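Local coordinates for hypoxanthine-guanine phosphoribosyltransferase (PDB 1PZM), which probably converts guanine and hypoxanthine to GMP and IMP in purine salvage by transferring the phosphoribosyl group of phosphoribosylpyrophosphate to the base, at residues Val28-Glu31 and Gln32-Ala36; Leu134-Leu137 and Met138-Leu142; Ala76-Leu79 and Ala80-Gly83. All coordinates share one frame; numbering follows the deposited sequence. Where two conformers were deposited one is given.

Contact 1 of 3, residues Val28-Glu31 and Gln32-Ala36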
ATOM      1  N   VAL A  28      -5.474   0.533 -19.241  1.00 23.28           N
ATOM      2  CA  VAL A  28      -6.274   1.510 -18.498  1.00 22.33           C
ATOM      3  C   VAL A  28      -5.311   2.533 -17.916  1.00 23.50           C
ATOM      4  O   VAL A  28      -4.327   2.135 -17.275  1.00 20.51           O
ATOM      5  CB  VAL A  28      -7.028   0.863 -17.283  1.00 23.22           C
ATOM      6  CG1 VAL A  28      -8.079   1.845 -16.700  1.00 19.30           C
ATOM      7  CG2 VAL A  28      -7.682  -0.517 -17.679  1.00 22.82           C
ATOM      8  N   THR A  29      -5.584   3.832 -18.141  1.00 21.71           N
ATOM      9  CA  THR A  29      -4.715   4.819 -17.599  1.00 24.00           C
ATOM     10  C   THR A  29      -5.058   4.994 -16.129  1.00 22.68           C
ATOM     11  O   THR A  29      -6.183   4.624 -15.637  1.00 21.72           O
ATOM     12  CB  THR A  29      -4.808   6.155 -18.311  1.00 25.06           C
ATOM     13  OG1 THR A  29      -6.142   6.680 -18.115  1.00 23.44           O
ATOM     14  CG2 THR A  29      -4.593   6.001 -19.832  1.00 27.19           C
ATOM     15  N   GLN A  30      -4.067   5.519 -15.453  1.00 20.27           N
ATOM     16  CA  GLN A  30      -4.216   5.986 -14.079  1.00 21.06           C
ATOM     17  C   GLN A  30      -5.515   6.841 -13.831  1.00 20.94           C
ATOM     18  O   GLN A  30      -6.311   6.573 -12.873  1.00 18.65           O
ATOM     19  CB  GLN A  30      -2.950   6.803 -13.704  1.00 21.36           C
ATOM     20  CG  GLN A  30      -3.061   7.675 -12.446  1.00 19.40           C
ATOM     21  CD  GLN A  30      -1.736   8.326 -12.087  1.00 20.00           C
ATOM     22  OE1 GLN A  30      -0.885   7.677 -11.403  1.00 19.69           O
ATOM     23  NE2 GLN A  30      -1.514   9.620 -12.537  1.00 22.23           N
ATOM     24  N   GLU A  31      -5.715   7.839 -14.698  1.00 20.20           N
ATOM     25  CA  GLU A  31      -6.891   8.723 -14.618  1.00 21.46           C
ATOM     26  C   GLU A  31      -8.193   7.897 -14.704  1.00 22.34           C
ATOM     27  O   GLU A  31      -9.175   8.166 -13.987  1.00 23.53           O
ATOM     28  CB  GLU A  31      -6.849   9.744 -15.794  1.00 20.82           C
ATOM     29  CG  GLU A  31      -5.705  10.774 -15.587  0.50 20.46           C
ATOM     30  CD  GLU A  31      -4.270  10.167 -15.464  0.50 18.29           C
ATOM     31  OE1 GLU A  31      -3.913   9.279 -16.276  0.50 18.42           O
ATOM     32  OE2 GLU A  31      -3.484  10.667 -14.584  0.50 18.11           O
ATOM     33  N   GLN A  32      -8.223   6.940 -15.637  1.00 22.07           N
ATOM     34  CA  GLN A  32      -9.424   6.125 -15.862  1.00 21.90           C
ATOM     35  C   GLN A  32      -9.650   5.210 -14.630  1.00 20.20           C
ATOM     36  O   GLN A  32     -10.801   4.925 -14.250  1.00 21.11           O
ATOM     37  CB  GLN A  32      -9.286   5.292 -17.177  1.00 21.10           C
ATOM     38  CG  GLN A  32      -9.381   6.128 -18.480  1.00 21.49           C
ATOM     39  CD  GLN A  32      -8.700   5.435 -19.669  1.00 24.84           C
ATOM     40  OE1 GLN A  32      -8.126   4.341 -19.512  1.00 21.11           O
ATOM     41  NE2 GLN A  32      -8.760   6.053 -20.855  1.00 21.68           N
ATOM     42  N   VAL A  33      -8.562   4.701 -14.050  1.00 19.50           N
ATOM     43  CA  VAL A  33      -8.674   3.829 -12.841  1.00 18.35           C
ATOM     44  C   VAL A  33      -9.244   4.694 -11.700  1.00 18.56           C
ATOM     45  O   VAL A  33     -10.200   4.317 -10.998  1.00 18.40           O
ATOM     46  CB  VAL A  33      -7.274   3.288 -12.394  1.00 18.73           C
ATOM     47  CG1 VAL A  33      -7.338   2.616 -11.009  1.00 18.17           C
ATOM     48  CG2 VAL A  33      -6.680   2.286 -13.432  1.00 19.01           C
ATOM     49  N   TRP A  34      -8.693   5.896 -11.553  1.00 17.51           N
ATOM     50  CA  TRP A  34      -9.223   6.781 -10.555  1.00 18.38           C
ATOM     51  C   TRP A  34     -10.689   7.192 -10.729  1.00 19.98           C
ATOM     52  O   TRP A  34     -11.436   7.148  -9.749  1.00 20.22           O
ATOM     53  CB  TRP A  34      -8.377   8.039 -10.463  1.00 20.65           C
ATOM     54  CG  TRP A  34      -6.998   7.793  -9.841  1.00 19.05           C
ATOM     55  CD1 TRP A  34      -6.574   6.727  -9.023  1.00 19.05           C
ATOM     56  CD2 TRP A  34      -5.915   8.719  -9.883  1.00 19.91           C
ATOM     57  NE1 TRP A  34      -5.252   6.934  -8.612  1.00 17.14           N
ATOM     58  CE2 TRP A  34      -4.833   8.158  -9.122  1.00 21.18           C
ATOM     59  CE3 TRP A  34      -5.716   9.960 -10.534  1.00 21.93           C
ATOM     60  CZ2 TRP A  34      -3.585   8.828  -8.993  1.00 22.32           C
ATOM     61  CZ3 TRP A  34      -4.456  10.624 -10.392  1.00 22.39           C
ATOM     62  CH2 TRP A  34      -3.420  10.024  -9.650  1.00 23.45           C
ATOM     63  N   ALA A  35     -11.095   7.559 -11.942  1.00 18.46           N
ATOM     64  CA  ALA A  35     -12.493   7.845 -12.191  1.00 20.93           C
ATOM     65  C   ALA A  35     -13.428   6.641 -11.891  1.00 20.85           C
ATOM     66  O   ALA A  35     -14.478   6.849 -11.273  1.00 20.71           O
ATOM     67  CB  ALA A  35     -12.737   8.371 -13.649  1.00 21.27           C
ATOM     68  N   ALA A  36     -13.057   5.412 -12.276  1.00 20.28           N
ATOM     69  CA  ALA A  36     -13.933   4.248 -12.013  1.00 22.80           C
ATOM     70  C   ALA A  36     -13.955   3.943 -10.467  1.00 22.13           C
ATOM     71  O   ALA A  36     -14.984   3.563  -9.888  1.00 21.57           O
ATOM     72  CB  ALA A  36     -13.443   2.966 -12.815  1.00 23.31           C
TER
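Thr-29 and Gln-32 bind each other twice, in the reciprocal pattern of a capping box that starts helix 30-48. Thr-29 is the N-cap: its OG1 accepts from Gln-32 N at 3.2 Å, while Gln-32 OE1 takes the amide hydrogen of Thr-29 N at 2.9 Å. The second bond is nearly straight at the hydrogen (168°), yet the donor stands above the plane of the Gln-32 amide, 49° out of it and so not on a lone pair. With chi1 of 64°, Thr-29 OG1 sits between its own backbone N and carbonyl carbon and can face the first turn. The extended Gln-32 chain runs back past this hydroxyl, its CD coming within 3.2 Å of Thr-29 OG1.

Regular helical bonds take over from here: Val-33 N, Trp-34 N and Ala-35 N donate to the carbonyl oxygens of Thr-29, Gln-30 and Glu-31.

Outward of the backbone, Gln-30 lies flat along one face of the Trp-34 indole. Gln-30 CG makes a CH-pi contact 3.6 Å from the centroid of the six-membered ring, almost on the ring normal, and the amide continues nearly parallel to the ring, with Gln-30 CD 3.4 Å from Trp-34 CH2. Polar partners lie beyond both groups: Gln-30 OE1 is bonded to Arg-194, Trp-34 NE1 to Asp-74, and Arg-77 of the second subunit packs on the indole.

Val-28, whose backbone pairs with Ile-196, brings the end of strand 23-28 against the new helix. Its side chain crosses that of Val-33 at about a right angle, Val-28 CG1 meeting Val-33 CG2 at 3.6 Å.

Contact 2 of 3, residues Leu134-Leu137 and Met138-Leu142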
ATOM      1  N   LEU A 134      -9.407 -16.066  -4.442  1.00 34.63           N
ATOM      2  CA  LEU A 134     -10.449 -15.319  -3.773  1.00 34.38           C
ATOM      3  C   LEU A 134     -11.377 -16.262  -3.035  1.00 36.26           C
ATOM      4  O   LEU A 134     -11.754 -15.959  -1.903  1.00 37.21           O
ATOM      5  CB  LEU A 134     -11.245 -14.506  -4.777  1.00 32.96           C
ATOM      6  CG  LEU A 134     -12.338 -13.586  -4.193  1.00 34.84           C
ATOM      7  CD1 LEU A 134     -11.786 -12.576  -3.066  1.00 32.24           C
ATOM      8  CD2 LEU A 134     -12.959 -12.820  -5.307  1.00 34.41           C
ATOM      9  N   GLN A 135     -11.747 -17.389  -3.660  1.00 36.38           N
ATOM     10  CA  GLN A 135     -12.684 -18.313  -3.035  1.00 38.84           C
ATOM     11  C   GLN A 135     -12.127 -18.776  -1.690  1.00 41.50           C
ATOM     12  O   GLN A 135     -12.852 -18.848  -0.686  1.00 42.59           O
ATOM     13  CB  GLN A 135     -12.978 -19.526  -3.942  1.00 39.93           C
ATOM     14  CG  GLN A 135     -13.896 -20.619  -3.303  1.00 39.89           C
ATOM     15  CD  GLN A 135     -14.104 -21.829  -4.191  1.00 42.58           C
ATOM     16  OE1 GLN A 135     -15.252 -22.182  -4.528  1.00 45.63           O
ATOM     17  NE2 GLN A 135     -13.013 -22.477  -4.572  1.00 41.63           N
ATOM     18  N   TYR A 136     -10.838 -19.102  -1.670  1.00 42.20           N
ATOM     19  CA  TYR A 136     -10.198 -19.572  -0.439  1.00 44.43           C
ATOM     20  C   TYR A 136     -10.296 -18.458   0.614  1.00 42.72           C
ATOM     21  O   TYR A 136     -10.690 -18.693   1.772  1.00 42.70           O
ATOM     22  CB  TYR A 136      -8.724 -19.905  -0.691  1.00 44.96           C
ATOM     23  CG  TYR A 136      -7.928 -20.242   0.568  1.00 51.33           C
ATOM     24  CD1 TYR A 136      -8.016 -21.500   1.155  1.00 54.13           C
ATOM     25  CD2 TYR A 136      -7.087 -19.294   1.168  1.00 54.58           C
ATOM     26  CE1 TYR A 136      -7.302 -21.798   2.297  1.00 60.00           C
ATOM     27  CE2 TYR A 136      -6.365 -19.596   2.318  1.00 57.40           C
ATOM     28  CZ  TYR A 136      -6.482 -20.844   2.867  1.00 59.28           C
ATOM     29  OH  TYR A 136      -5.764 -21.154   3.992  1.00 64.42           O
ATOM     30  N   LEU A 137      -9.958 -17.245   0.198  1.00 39.84           N
ATOM     31  CA  LEU A 137      -9.863 -16.150   1.158  1.00 38.98           C
ATOM     32  C   LEU A 137     -11.241 -15.870   1.739  1.00 39.04           C
ATOM     33  O   LEU A 137     -11.371 -15.578   2.927  1.00 38.09           O
ATOM     34  CB  LEU A 137      -9.294 -14.877   0.502  1.00 37.69           C
ATOM     35  CG  LEU A 137      -7.813 -14.903   0.116  1.00 37.95           C
ATOM     36  CD1 LEU A 137      -7.436 -13.625  -0.672  1.00 34.92           C
ATOM     37  CD2 LEU A 137      -6.905 -15.066   1.320  1.00 37.22           C
ATOM     38  N   MET A 138     -12.251 -15.934   0.876  1.00 39.15           N
ATOM     39  CA  MET A 138     -13.630 -15.698   1.277  1.00 40.95           C
ATOM     40  C   MET A 138     -14.052 -16.698   2.339  1.00 44.24           C
ATOM     41  O   MET A 138     -14.449 -16.288   3.437  1.00 45.33           O
ATOM     42  CB  MET A 138     -14.571 -15.733   0.077  1.00 40.47           C
ATOM     43  CG  MET A 138     -14.462 -14.463  -0.826  1.00 37.21           C
ATOM     44  SD  MET A 138     -15.642 -14.520  -2.227  1.00 42.10           S
ATOM     45  CE  MET A 138     -17.275 -14.656  -1.392  1.00 41.43           C
ATOM     46  N   ARG A 139     -13.906 -17.992   2.036  1.00 46.21           N
ATOM     47  CA  ARG A 139     -14.240 -19.069   2.971  1.00 49.78           C
ATOM     48  C   ARG A 139     -13.515 -18.841   4.285  1.00 50.28           C
ATOM     49  O   ARG A 139     -14.091 -18.998   5.376  1.00 52.46           O
ATOM     50  CB  ARG A 139     -13.837 -20.454   2.416  1.00 51.66           C
ATOM     51  CG  ARG A 139     -14.533 -20.875   1.109  1.00 55.16           C
ATOM     52  CD  ARG A 139     -14.422 -22.383   0.722  1.00 64.42           C
ATOM     53  NE  ARG A 139     -15.111 -22.603  -0.561  1.00 68.43           N
ATOM     54  CZ  ARG A 139     -16.374 -23.001  -0.692  1.00 73.92           C
ATOM     55  NH1 ARG A 139     -17.118 -23.296   0.376  1.00 77.97           N
ATOM     56  NH2 ARG A 139     -16.893 -23.145  -1.905  1.00 75.59           N
ATOM     57  N   PHE A 140     -12.244 -18.478   4.176  1.00 48.64           N
ATOM     58  CA  PHE A 140     -11.438 -18.309   5.338  1.00 48.64           C
ATOM     59  C   PHE A 140     -11.880 -17.105   6.198  1.00 47.87           C
ATOM     60  O   PHE A 140     -11.879 -17.198   7.427  1.00 49.68           O
ATOM     61  CB  PHE A 140      -9.981 -18.228   4.936  1.00 48.39           C
ATOM     62  CG  PHE A 140      -9.049 -18.081   6.104  1.00 51.36           C
ATOM     63  CD1 PHE A 140      -8.495 -19.200   6.703  1.00 55.17           C
ATOM     64  CD2 PHE A 140      -8.727 -16.818   6.594  1.00 51.65           C
ATOM     65  CE1 PHE A 140      -7.617 -19.064   7.788  1.00 57.86           C
ATOM     66  CE2 PHE A 140      -7.861 -16.665   7.677  1.00 56.62           C
ATOM     67  CZ  PHE A 140      -7.298 -17.792   8.281  1.00 56.60           C
ATOM     68  N   MET A 141     -12.267 -15.991   5.587  1.00 44.84           N
ATOM     69  CA  MET A 141     -12.726 -14.830   6.365  1.00 44.31           C
ATOM     70  C   MET A 141     -14.125 -15.077   6.976  1.00 46.25           C
ATOM     71  O   MET A 141     -14.398 -14.626   8.093  1.00 46.89           O
ATOM     72  CB  MET A 141     -12.674 -13.520   5.531  1.00 40.82           C
ATOM     73  CG  MET A 141     -11.243 -13.037   5.203  1.00 40.53           C
ATOM     74  SD  MET A 141     -10.230 -12.842   6.695  1.00 42.15           S
ATOM     75  CE  MET A 141      -8.471 -12.939   6.075  1.00 37.74           C
ATOM     76  N   LEU A 142     -14.976 -15.809   6.250  1.00 46.91           N
ATOM     77  CA  LEU A 142     -16.350 -16.167   6.681  1.00 50.17           C
ATOM     78  C   LEU A 142     -16.435 -16.898   8.024  1.00 52.27           C
ATOM     79  O   LEU A 142     -17.357 -16.662   8.818  1.00 53.29           O
ATOM     80  CB  LEU A 142     -17.082 -17.001   5.600  1.00 50.22           C
ATOM     81  CG  LEU A 142     -17.592 -16.185   4.384  1.00 52.96           C
ATOM     82  CD1 LEU A 142     -17.999 -17.019   3.151  1.00 53.37           C
ATOM     83  CD2 LEU A 142     -18.722 -15.215   4.777  1.00 55.66           C
TER
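Gln-135 lies alongside Arg-139 one helical turn on, both chains reaching the same way, and Gln-135 CG passes 3.6 Å from Arg-139 NE. At the far end Arg-139 NH2 donates to Gln-135 OE1 at 3.2 Å. The bond is straight at the hydrogen (170°), and the acceptor lies close to the guanidinium plane, at its edge. Seen from the amide the fit is poorer: Arg-139 NH2 stands well above the carbonyl plane and so is not on a lone pair, and the two flat groups are turned 59° apart, which suggests a modest bond. Val-163 and Val-165 touch the Gln-135 chain from the loop between strands 148-156 and 169-173.

On the inward side Leu-134 and Met-138 pack at an angle, with Leu-134 CG 4.0 Å from Met-138 SD. Met-138 CG stands beside its own backbone N (chi1 -74°), a torsion that carries it back over the preceding turn, to 3.3 Å from Leu-134 O and 4.0 Å from Leu-134 CD1. Both side chains also rest on Leu-123 and Thr-151 of the central sheet. Tyr-136 and Phe-140 barely meet, Tyr-136 OH being 4.3 Å from Phe-140 CD1.

Helical bonds join Met-138, Arg-139, Phe-140 and Met-141 to the residues four positions earlier. The helix, 132-142, is the crossover of the beta-alpha-beta unit between strands 127-128 and 148-156. It follows directly on the GMP-binding residues Asp-129 to Thr-133, with the side chain of Leu-134 about 6 Å from the bound GMP, a loop-then-helix arrangement consistent with the phosphoribosyl-binding motif of type I phosphoribosyltransferases.

Contact 3 of 3, residues Ala76-Leu79 and Ala80-Gly83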
ATOM      1  N   ALA A  76      -8.929   3.561  -0.427  1.00 20.84           N
ATOM      2  CA  ALA A  76      -9.084   4.150   0.914  1.00 21.84           C
ATOM      3  C   ALA A  76      -9.371   5.656   0.870  1.00 21.28           C
ATOM      4  O   ALA A  76     -10.265   6.129   1.555  1.00 20.50           O
ATOM      5  CB  ALA A  76      -7.867   3.867   1.878  1.00 21.20           C
ATOM      6  N   ARG A  77      -8.603   6.391   0.069  1.00 21.05           N
ATOM      7  CA  ARG A  77      -8.791   7.840  -0.063  1.00 20.36           C
ATOM      8  C   ARG A  77     -10.086   8.289  -0.785  1.00 22.06           C
ATOM      9  O   ARG A  77     -10.720   9.234  -0.381  1.00 22.44           O
ATOM     10  CB  ARG A  77      -7.549   8.485  -0.670  1.00 18.94           C
ATOM     11  CG  ARG A  77      -6.324   8.417   0.277  1.00 16.96           C
ATOM     12  CD  ARG A  77      -5.056   8.854  -0.380  1.00 16.55           C
ATOM     13  NE  ARG A  77      -4.460   7.843  -1.263  1.00 14.90           N
ATOM     14  CZ  ARG A  77      -3.227   8.041  -1.767  1.00 20.20           C
ATOM     15  NH1 ARG A  77      -2.514   9.181  -1.415  1.00 15.15           N
ATOM     16  NH2 ARG A  77      -2.680   7.146  -2.574  1.00 17.05           N
ATOM     17  N   PHE A  78     -10.498   7.591  -1.822  1.00 21.91           N
ATOM     18  CA  PHE A  78     -11.837   7.796  -2.385  1.00 23.40           C
ATOM     19  C   PHE A  78     -12.996   7.536  -1.399  1.00 24.19           C
ATOM     20  O   PHE A  78     -14.015   8.257  -1.399  1.00 25.47           O
ATOM     21  CB  PHE A  78     -12.012   6.953  -3.688  1.00 23.37           C
ATOM     22  CG  PHE A  78     -11.170   7.466  -4.828  1.00 23.34           C
ATOM     23  CD1 PHE A  78     -10.205   6.652  -5.415  1.00 22.34           C
ATOM     24  CD2 PHE A  78     -11.301   8.808  -5.249  1.00 23.35           C
ATOM     25  CE1 PHE A  78      -9.371   7.168  -6.441  1.00 24.22           C
ATOM     26  CE2 PHE A  78     -10.480   9.349  -6.242  1.00 25.93           C
ATOM     27  CZ  PHE A  78      -9.494   8.508  -6.854  1.00 23.54           C
ATOM     28  N   LEU A  79     -12.847   6.514  -0.570  1.00 23.54           N
ATOM     29  CA  LEU A  79     -13.820   6.258   0.498  1.00 24.46           C
ATOM     30  C   LEU A  79     -13.835   7.402   1.558  1.00 25.63           C
ATOM     31  O   LEU A  79     -14.920   7.856   2.004  1.00 27.11           O
ATOM     32  CB  LEU A  79     -13.552   4.873   1.120  1.00 24.14           C
ATOM     33  CG  LEU A  79     -13.988   3.649   0.322  1.00 22.52           C
ATOM     34  CD1 LEU A  79     -13.448   2.320   0.998  1.00 20.94           C
ATOM     35  CD2 LEU A  79     -15.507   3.568   0.093  1.00 22.01           C
ATOM     36  N   ALA A  80     -12.655   7.933   1.873  1.00 22.84           N
ATOM     37  CA  ALA A  80     -12.585   9.137   2.691  1.00 24.57           C
ATOM     38  C   ALA A  80     -13.378  10.278   2.051  1.00 25.95           C
ATOM     39  O   ALA A  80     -14.112  10.984   2.760  1.00 26.84           O
ATOM     40  CB  ALA A  80     -11.144   9.586   2.889  1.00 22.46           C
ATOM     41  N   ASP A  81     -13.226  10.480   0.740  1.00 26.39           N
ATOM     42  CA  ASP A  81     -14.029  11.522   0.024  1.00 28.49           C
ATOM     43  C   ASP A  81     -15.555  11.335   0.204  1.00 30.27           C
ATOM     44  O   ASP A  81     -16.340  12.325   0.180  1.00 30.22           O
ATOM     45  CB  ASP A  81     -13.771  11.497  -1.483  1.00 27.27           C
ATOM     46  CG  ASP A  81     -12.342  11.831  -1.853  1.00 28.46           C
ATOM     47  OD1 ASP A  81     -11.540  12.324  -1.020  1.00 26.04           O
ATOM     48  OD2 ASP A  81     -11.936  11.607  -2.998  1.00 29.19           O
ATOM     49  N   GLU A  82     -15.957  10.071   0.372  1.00 29.96           N
ATOM     50  CA  GLU A  82     -17.372   9.758   0.529  1.00 31.27           C
ATOM     51  C   GLU A  82     -17.794   9.677   2.009  1.00 32.32           C
ATOM     52  O   GLU A  82     -18.924   9.330   2.305  1.00 34.18           O
ATOM     53  CB  GLU A  82     -17.737   8.465  -0.227  1.00 30.56           C
ATOM     54  CG  GLU A  82     -17.506   8.452  -1.752  1.00 32.30           C
ATOM     55  CD  GLU A  82     -18.076   9.672  -2.527  1.00 37.89           C
ATOM     56  OE1 GLU A  82     -19.190  10.170  -2.246  1.00 39.61           O
ATOM     57  OE2 GLU A  82     -17.368  10.162  -3.425  1.00 39.48           O
ATOM     58  N   GLY A  83     -16.893  10.022   2.934  1.00 32.65           N
ATOM     59  CA  GLY A  83     -17.177   9.944   4.364  1.00 32.87           C
ATOM     60  C   GLY A  83     -17.376   8.542   4.946  1.00 32.72           C
ATOM     61  O   GLY A  83     -18.034   8.390   5.972  1.00 33.90           O
TER
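The backbone keeps helical bonding through Ala-80 N to Ala-76 O and Asp-81 N to Arg-77 O, both 3.0 Å, and weakens at Glu-82, whose N divides between Phe-78 O and Leu-79 O, both weak bonds bent to about 130° at the hydrogen.

Phe-78 and Asp-81 lie side by side and point the same way. Asp-81 OD2 comes to 3.6 Å from Phe-78 CD2, with the carboxylate plane nearly perpendicular to the ring. This pairing of an aromatic with an acid is matched across the dimer interface by one residue: Arg-194 of the second subunit forms a salt bridge with Asp-81 OD1 and a cation-pi contact with Phe-78.

Gly-83, at positive phi (67°), is the C-prime residue of a Schellman motif. Gly-83 N donates to Ala-80 O at 2.9 Å, and the amide of the residue after Gly-83 turns back to Leu-79 O. The motif ends helix 69-81, which crosses between strands 59-64 and 86-91 in a beta-alpha-beta unit.

Leu-79 faces strand 59-64, on Leu-59 and Leu-61, and also meets Ile-44 of helix 30-48. Arg-77 is gripped at each guanidinium nitrogen: NE by Ala-73 O, NH2 by Asp-74 of its own chain and NH1 by Asp-74 of the second subunit, bonds likely to fix the rotation of the group. Glu-82 CG lies beside its own backbone N (chi1 -60°), which sets it 3.5 Å from Phe-78 O; beyond CG the chain bends, and Glu-82 OE2 forms a salt bridge with Lys-42.

How the contacts relate
Contacts 1 and 3 are neighbours and contact 2 stands apart. Phe-78 CZ packs on Trp-34 O at 3.7 Å, joining helices 30-48 and 69-81, whereas contact 2 keeps its nearest atoms about 17 Å from contact 1 and about 16 Å from contact 3. Each pairs buried side chains with exposed ones. Contacts 1 and 3 cap opposite ends of two different helices, a capping box at an N-terminus and a Schellman motif at a C-terminus, and both meet the second subunit. No residue of contact 2 is touched by the other subunit; there a glutamine-arginine bond is backed by apolar packing on the sheet, and contact 2 lies nearest of the three to GMP.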